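Side-chain contacts in SufC protein (Thermus thermophilus, PDB 2D2E), which is a cytoplasmic ABC-type ATPase that binds and hydrolyses ATP, probably to serve the assembly of iron-sulfur clusters: residues A[36-39]-A[40-44]; A[235-238]-A[239-243]. All blocks are in the same frame, centred on the assembly; numbering follows the deposited sequence.

Contact 1 (A[36-39]-A[40-44]); sequences GPNG and AGKST
The Walker A P-loop, which leads from strand 31-35 into helix 42-50, folds back here so that Lys42 reaches Asn38. In the conformer of Lys42 described here, one of two deposited, NZ donates to Asn38 OD1 at 2.8 Å; it lies in the carbonyl plane, with a C=O...N angle of 156°. The lysine points back over the loop because CG sits between the backbone N and the carbonyl carbon (chi1 64°), and a bend at chi4 (56°) brings NZ to Asn38 OD1. On the way, CE passes 3.2 Å from Gly36 O. Thr170 OG1 is a further hydrogen-bond partner of NZ, and Ser43 OG is hydrogen-bonded to Asp168 OD1. A type II turn runs from Pro37 to Ala40; its Ala40 N to Pro37 O bond is weak at 3.3 Å, while Ala40 CB packs on Pro37 CD at 3.9 Å. The backbone angles of Gly36, Gly39 and Gly41 are ones that only glycine takes up comfortably. One water joins Pro37 O to Lys42 N across the loop. A second water accepts from both Gly39 N, at 3.0 Å, and Lys42 NZ, at 2.9 Å. Both residues bind ADP in another structure of this protein, so a backbone N-H and an ammonium converging on one oxygen are consistent with a loop built to receive phosphate oxygens.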
ATOM      1  N   GLY A  36      -4.751 -14.030   0.470  1.00 11.86           N
ATOM      2  CA  GLY A  36      -4.109 -15.301   0.217  1.00 13.22           C
ATOM      3  C   GLY A  36      -3.518 -15.885   1.478  1.00  9.36           C
ATOM      4  O   GLY A  36      -3.442 -15.210   2.509  1.00 12.95           O
ATOM      5  N   PRO A  37      -3.120 -17.157   1.435  1.00 13.31           N
ATOM      6  CA  PRO A  37      -2.511 -17.803   2.595  1.00 21.22           C
ATOM      7  C   PRO A  37      -1.165 -17.080   2.768  1.00 22.36           C
ATOM      8  O   PRO A  37      -0.617 -16.556   1.794  1.00 25.28           O
ATOM      9  CB  PRO A  37      -2.307 -19.243   2.119  1.00 21.61           C
ATOM     10  CG  PRO A  37      -3.377 -19.430   1.067  1.00 22.02           C
ATOM     11  CD  PRO A  37      -3.348 -18.115   0.334  1.00 16.40           C
ATOM     12  N   ASN A  38      -0.631 -17.019   3.983  1.00 20.91           N
ATOM     13  CA  ASN A  38       0.662 -16.355   4.149  1.00 21.84           C
ATOM     14  C   ASN A  38       1.775 -17.185   3.487  1.00 18.10           C
ATOM     15  O   ASN A  38       1.754 -18.417   3.534  1.00 22.20           O
ATOM     16  CB  ASN A  38       0.952 -16.120   5.628  1.00 24.25           C
ATOM     17  CG  ASN A  38      -0.024 -15.141   6.251  1.00 22.52           C
ATOM     18  OD1 ASN A  38      -0.347 -14.109   5.655  1.00 22.38           O
ATOM     19  ND2 ASN A  38      -0.498 -15.452   7.454  1.00 19.18           N
ATOM     20  N   GLY A  39       2.710 -16.512   2.827  1.00 18.56           N
ATOM     21  CA  GLY A  39       3.781 -17.222   2.158  1.00 18.15           C
ATOM     22  C   GLY A  39       3.448 -17.654   0.737  1.00 19.74           C
ATOM     23  O   GLY A  39       4.320 -18.175   0.038  1.00 23.68           O
ATOM     24  N   ALA A  40       2.205 -17.434   0.302  1.00 19.79           N
ATOM     25  CA  ALA A  40       1.800 -17.819  -1.052  1.00 19.16           C
ATOM     26  C   ALA A  40       2.115 -16.739  -2.087  1.00 16.89           C
ATOM     27  O   ALA A  40       1.776 -16.879  -3.262  1.00 18.91           O
ATOM     28  CB  ALA A  40       0.319 -18.184  -1.085  1.00 25.72           C
ATOM     29  N   GLY A  41       2.766 -15.663  -1.641  1.00 14.86           N
ATOM     30  CA  GLY A  41       3.191 -14.629  -2.563  1.00 17.13           C
ATOM     31  C   GLY A  41       2.671 -13.211  -2.446  1.00 15.11           C
ATOM     32  O   GLY A  41       3.295 -12.287  -2.961  1.00 14.30           O
ATOM     33  N   LYS A  42       1.556 -13.021  -1.751  0.50 12.19           N
ATOM     34  CA  LYS A  42       0.973 -11.684  -1.649  0.50 10.00           C
ATOM     35  C   LYS A  42       1.910 -10.626  -1.078  0.50 12.02           C
ATOM     36  O   LYS A  42       2.019  -9.520  -1.620  1.00 13.93           O
ATOM     37  CB  LYS A  42      -0.330 -11.732  -0.830  0.50 11.36           C
ATOM     38  CG  LYS A  42      -0.153 -12.153   0.634  0.50 11.82           C
ATOM     39  CD  LYS A  42      -1.481 -12.112   1.402  0.50 16.10           C
ATOM     40  CE  LYS A  42      -1.364 -12.794   2.777  0.50 17.02           C
ATOM     41  NZ  LYS A  42      -0.268 -12.220   3.640  0.50 13.09           N
ATOM     42  N   SER A  43       2.596 -10.953   0.011  1.00 11.72           N
ATOM     43  CA  SER A  43       3.488  -9.991   0.627  1.00 10.67           C
ATOM     44  C   SER A  43       4.789  -9.849  -0.146  1.00 11.75           C
ATOM     45  O   SER A  43       5.368  -8.766  -0.149  1.00 13.84           O
ATOM     46  CB  SER A  43       3.739 -10.336   2.092  1.00 13.47           C
ATOM     47  OG  SER A  43       2.562 -10.125   2.862  1.00 16.43           O
ATOM     48  N   THR A  44       5.211 -10.926  -0.812  1.00 10.53           N
ATOM     49  CA  THR A  44       6.407 -10.861  -1.636  1.00 12.91           C
ATOM     50  C   THR A  44       6.117  -9.903  -2.802  1.00 16.03           C
ATOM     51  O   THR A  44       6.984  -9.100  -3.193  1.00 13.17           O
ATOM     52  CB  THR A  44       6.780 -12.251  -2.160  1.00 16.98           C
ATOM     53  OG1 THR A  44       7.320 -13.021  -1.072  1.00 17.63           O
ATOM     54  CG2 THR A  44       7.824 -12.161  -3.287  1.00 19.65           C
TER
HETATM   55  O   HOH W   1      -0.662 -15.214  -0.958  1.00 19.84           O
HETATM   56  O   HOH W   2       2.157 -13.533   2.905  1.00 25.31           O

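Contact 2 (A[235-238]-A[239-243])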
ATOM      1  N   GLU A 235     -13.536 -15.700   4.264  1.00 15.15           N
ATOM      2  CA  GLU A 235     -13.453 -15.569   5.704  1.00 14.91           C
ATOM      3  C   GLU A 235     -14.330 -16.622   6.398  1.00 18.15           C
ATOM      4  O   GLU A 235     -13.935 -17.212   7.404  1.00 17.64           O
ATOM      5  CB  GLU A 235     -13.863 -14.163   6.134  1.00 22.04           C
ATOM      6  CG  GLU A 235     -13.430 -13.809   7.548  1.00 28.82           C
ATOM      7  CD  GLU A 235     -11.928 -13.955   7.793  1.00 20.53           C
ATOM      8  OE1 GLU A 235     -11.072 -13.761   6.864  1.00 26.21           O
ATOM      9  OE2 GLU A 235     -11.566 -14.251   8.946  1.00 27.84           O
ATOM     10  N   ALA A 236     -15.508 -16.871   5.848  1.00 16.06           N
ATOM     11  CA  ALA A 236     -16.410 -17.861   6.445  1.00 16.77           C
ATOM     12  C   ALA A 236     -15.896 -19.294   6.321  1.00 18.41           C
ATOM     13  O   ALA A 236     -15.925 -20.059   7.294  1.00 21.14           O
ATOM     14  CB  ALA A 236     -17.807 -17.749   5.799  1.00 18.15           C
ATOM     15  N   LYS A 237     -15.404 -19.650   5.136  1.00 19.52           N
ATOM     16  CA  LYS A 237     -14.958 -21.018   4.877  1.00 19.66           C
ATOM     17  C   LYS A 237     -13.490 -21.355   4.977  1.00 21.71           C
ATOM     18  O   LYS A 237     -13.147 -22.520   5.197  1.00 22.11           O
ATOM     19  CB  LYS A 237     -15.461 -21.468   3.506  1.00 19.83           C
ATOM     20  CG  LYS A 237     -16.971 -21.627   3.453  1.00 22.81           C
ATOM     21  CD  LYS A 237     -17.442 -21.925   2.030  1.00 27.82           C
ATOM     22  CE  LYS A 237     -18.947 -22.119   1.970  1.00 33.67           C
ATOM     23  NZ  LYS A 237     -19.408 -22.226   0.555  1.00 32.68           N
ATOM     24  N   GLY A 238     -12.621 -20.367   4.790  1.00 20.09           N
ATOM     25  CA  GLY A 238     -11.192 -20.630   4.872  1.00 18.33           C
ATOM     26  C   GLY A 238     -10.494 -20.795   3.527  1.00 17.95           C
ATOM     27  O   GLY A 238     -11.118 -21.055   2.489  1.00 19.81           O
ATOM     28  N   TYR A 239      -9.176 -20.655   3.530  1.00 21.08           N
ATOM     29  CA  TYR A 239      -8.447 -20.764   2.274  1.00 20.20           C
ATOM     30  C   TYR A 239      -8.470 -22.159   1.652  1.00 21.77           C
ATOM     31  O   TYR A 239      -8.471 -22.277   0.426  1.00 19.41           O
ATOM     32  CB  TYR A 239      -7.010 -20.283   2.458  1.00 18.81           C
ATOM     33  CG  TYR A 239      -6.916 -18.767   2.538  1.00 17.09           C
ATOM     34  CD1 TYR A 239      -6.740 -18.119   3.757  1.00 16.81           C
ATOM     35  CD2 TYR A 239      -6.998 -17.996   1.381  1.00 17.87           C
ATOM     36  CE1 TYR A 239      -6.636 -16.721   3.823  1.00 17.19           C
ATOM     37  CE2 TYR A 239      -6.900 -16.609   1.425  1.00 14.61           C
ATOM     38  CZ  TYR A 239      -6.717 -15.976   2.651  1.00 14.96           C
ATOM     39  OH  TYR A 239      -6.595 -14.606   2.695  1.00 13.06           O
ATOM     40  N   GLU A 240      -8.520 -23.203   2.484  1.00 22.89           N
ATOM     41  CA  GLU A 240      -8.540 -24.574   1.971  1.00 26.98           C
ATOM     42  C   GLU A 240      -9.755 -24.802   1.098  1.00 25.45           C
ATOM     43  O   GLU A 240      -9.690 -25.531   0.109  1.00 25.56           O
ATOM     44  CB  GLU A 240      -8.528 -25.588   3.117  1.00 32.14           C
ATOM     45  CG  GLU A 240      -7.250 -25.543   3.934  1.00 42.37           C
ATOM     46  CD  GLU A 240      -6.019 -25.824   3.089  1.00 49.27           C
ATOM     47  OE1 GLU A 240      -4.922 -25.336   3.447  1.00 55.04           O
ATOM     48  OE2 GLU A 240      -6.149 -26.542   2.071  1.00 53.71           O
ATOM     49  N   TRP A 241     -10.865 -24.181   1.472  1.00 23.46           N
ATOM     50  CA  TRP A 241     -12.089 -24.302   0.698  1.00 24.60           C
ATOM     51  C   TRP A 241     -11.866 -23.784  -0.716  1.00 26.39           C
ATOM     52  O   TRP A 241     -12.223 -24.440  -1.695  1.00 26.73           O
ATOM     53  CB  TRP A 241     -13.224 -23.509   1.348  1.00 24.38           C
ATOM     54  CG  TRP A 241     -14.285 -23.110   0.367  1.00 21.96           C
ATOM     55  CD1 TRP A 241     -15.229 -23.919  -0.198  1.00 28.19           C
ATOM     56  CD2 TRP A 241     -14.453 -21.817  -0.237  1.00 23.89           C
ATOM     57  NE1 TRP A 241     -15.972 -23.216  -1.117  1.00 26.07           N
ATOM     58  CE2 TRP A 241     -15.517 -21.922  -1.160  1.00 27.81           C
ATOM     59  CE3 TRP A 241     -13.806 -20.579  -0.084  1.00 28.84           C
ATOM     60  CZ2 TRP A 241     -15.950 -20.841  -1.937  1.00 26.23           C
ATOM     61  CZ3 TRP A 241     -14.234 -19.500  -0.855  1.00 24.42           C
ATOM     62  CH2 TRP A 241     -15.301 -19.639  -1.770  1.00 32.10           C
ATOM     63  N   LEU A 242     -11.277 -22.594  -0.824  1.00 23.80           N
ATOM     64  CA  LEU A 242     -11.031 -22.005  -2.129  1.00 22.87           C
ATOM     65  C   LEU A 242     -10.033 -22.794  -2.967  1.00 23.28           C
ATOM     66  O   LEU A 242     -10.201 -22.918  -4.184  1.00 28.54           O
ATOM     67  CB  LEU A 242     -10.553 -20.556  -1.983  1.00 23.97           C
ATOM     68  CG  LEU A 242     -10.318 -19.805  -3.298  1.00 26.21           C
ATOM     69  CD1 LEU A 242     -11.606 -19.685  -4.103  1.00 28.60           C
ATOM     70  CD2 LEU A 242      -9.778 -18.419  -2.966  1.00 26.16           C
ATOM     71  N   LYS A 243      -9.001 -23.328  -2.326  1.00 23.98           N
ATOM     72  CA  LYS A 243      -8.002 -24.103  -3.047  1.00 31.01           C
ATOM     73  C   LYS A 243      -8.702 -25.223  -3.812  1.00 34.48           C
ATOM     74  O   LYS A 243      -8.357 -25.505  -4.960  1.00 31.62           O
ATOM     75  CB  LYS A 243      -6.971 -24.697  -2.077  1.00 30.35           C
ATOM     76  CG  LYS A 243      -5.942 -25.606  -2.750  1.00 39.98           C
ATOM     77  CD  LYS A 243      -5.203 -26.490  -1.749  1.00 42.36           C
ATOM     78  CE  LYS A 243      -4.242 -25.698  -0.884  1.00 47.29           C
ATOM     79  NZ  LYS A 243      -3.397 -26.605  -0.044  1.00 51.25           N
TER
HETATM   80  O   HOH W   3     -11.216 -24.190   4.338  1.00 32.69           O
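The backbone N of Trp241 makes two weak hydrogen bonds, to Gly238 O at 3.3 Å, with an N-H...O angle of only 128°, and to a water at 2.9 Å. That water in turn donates to Lys237 O at 2.7 Å, bridging the end of helix 228-237 to the first turn of helix 239-244. Gly238 ends the first helix as the first residue with non-helical, positive phi (100°) and serves as the N-cap of the second, a conformation in which a CB would collide with the preceding carbonyl oxygen. Across this kink Lys237 and Trp241 meet. The lysine chain, extended beyond CG, carries CD over one face of the indole, 3.5 Å from the centroid of the five-membered ring and almost exactly on its normal, a CH-pi contact. Further along, NZ makes an off-centre cation-pi contact with the same ring and a salt bridge to Glu233. The indole presents that face to the lysine because CG of Trp241 lies anti to N (chi1 156°), while Gly238 O stands at its edge, near the plane. With a serine in place of the tryptophan, the methylenes of Lys237 would probably lose the flat surface they lie on and be freer to swing about the Glu233 contact. Tyr239 points away from the kink, its hydroxyl bonded to His201 O and its ring meeting that of His201. On the exposed side of the second helix, Glu240 and Lys243 form a salt bridge, NZ to OE2 3.5 Å, whose hydrogen bond is weak.

Contacts 1 and 2 are far apart in sequence, and their centres lie 15 Å apart, yet they touch through Tyr239. Its OH is 2.9 Å from Gly36 N, a probable hydrogen bond to the start of the P-loop, and its ring atom CD2 packs on Pro37 CD at 3.8 Å. The first residue of helix 239-244 thus meets the loop where it leaves strand 31-35. The Tyr239 side chain is also about 6 Å from that of Lys42, a residue of the ADP site, which carries no nucleotide in this chain. The Lys237-Trp241 pair of contact 2 belongs instead to the surface of the C-terminal helices.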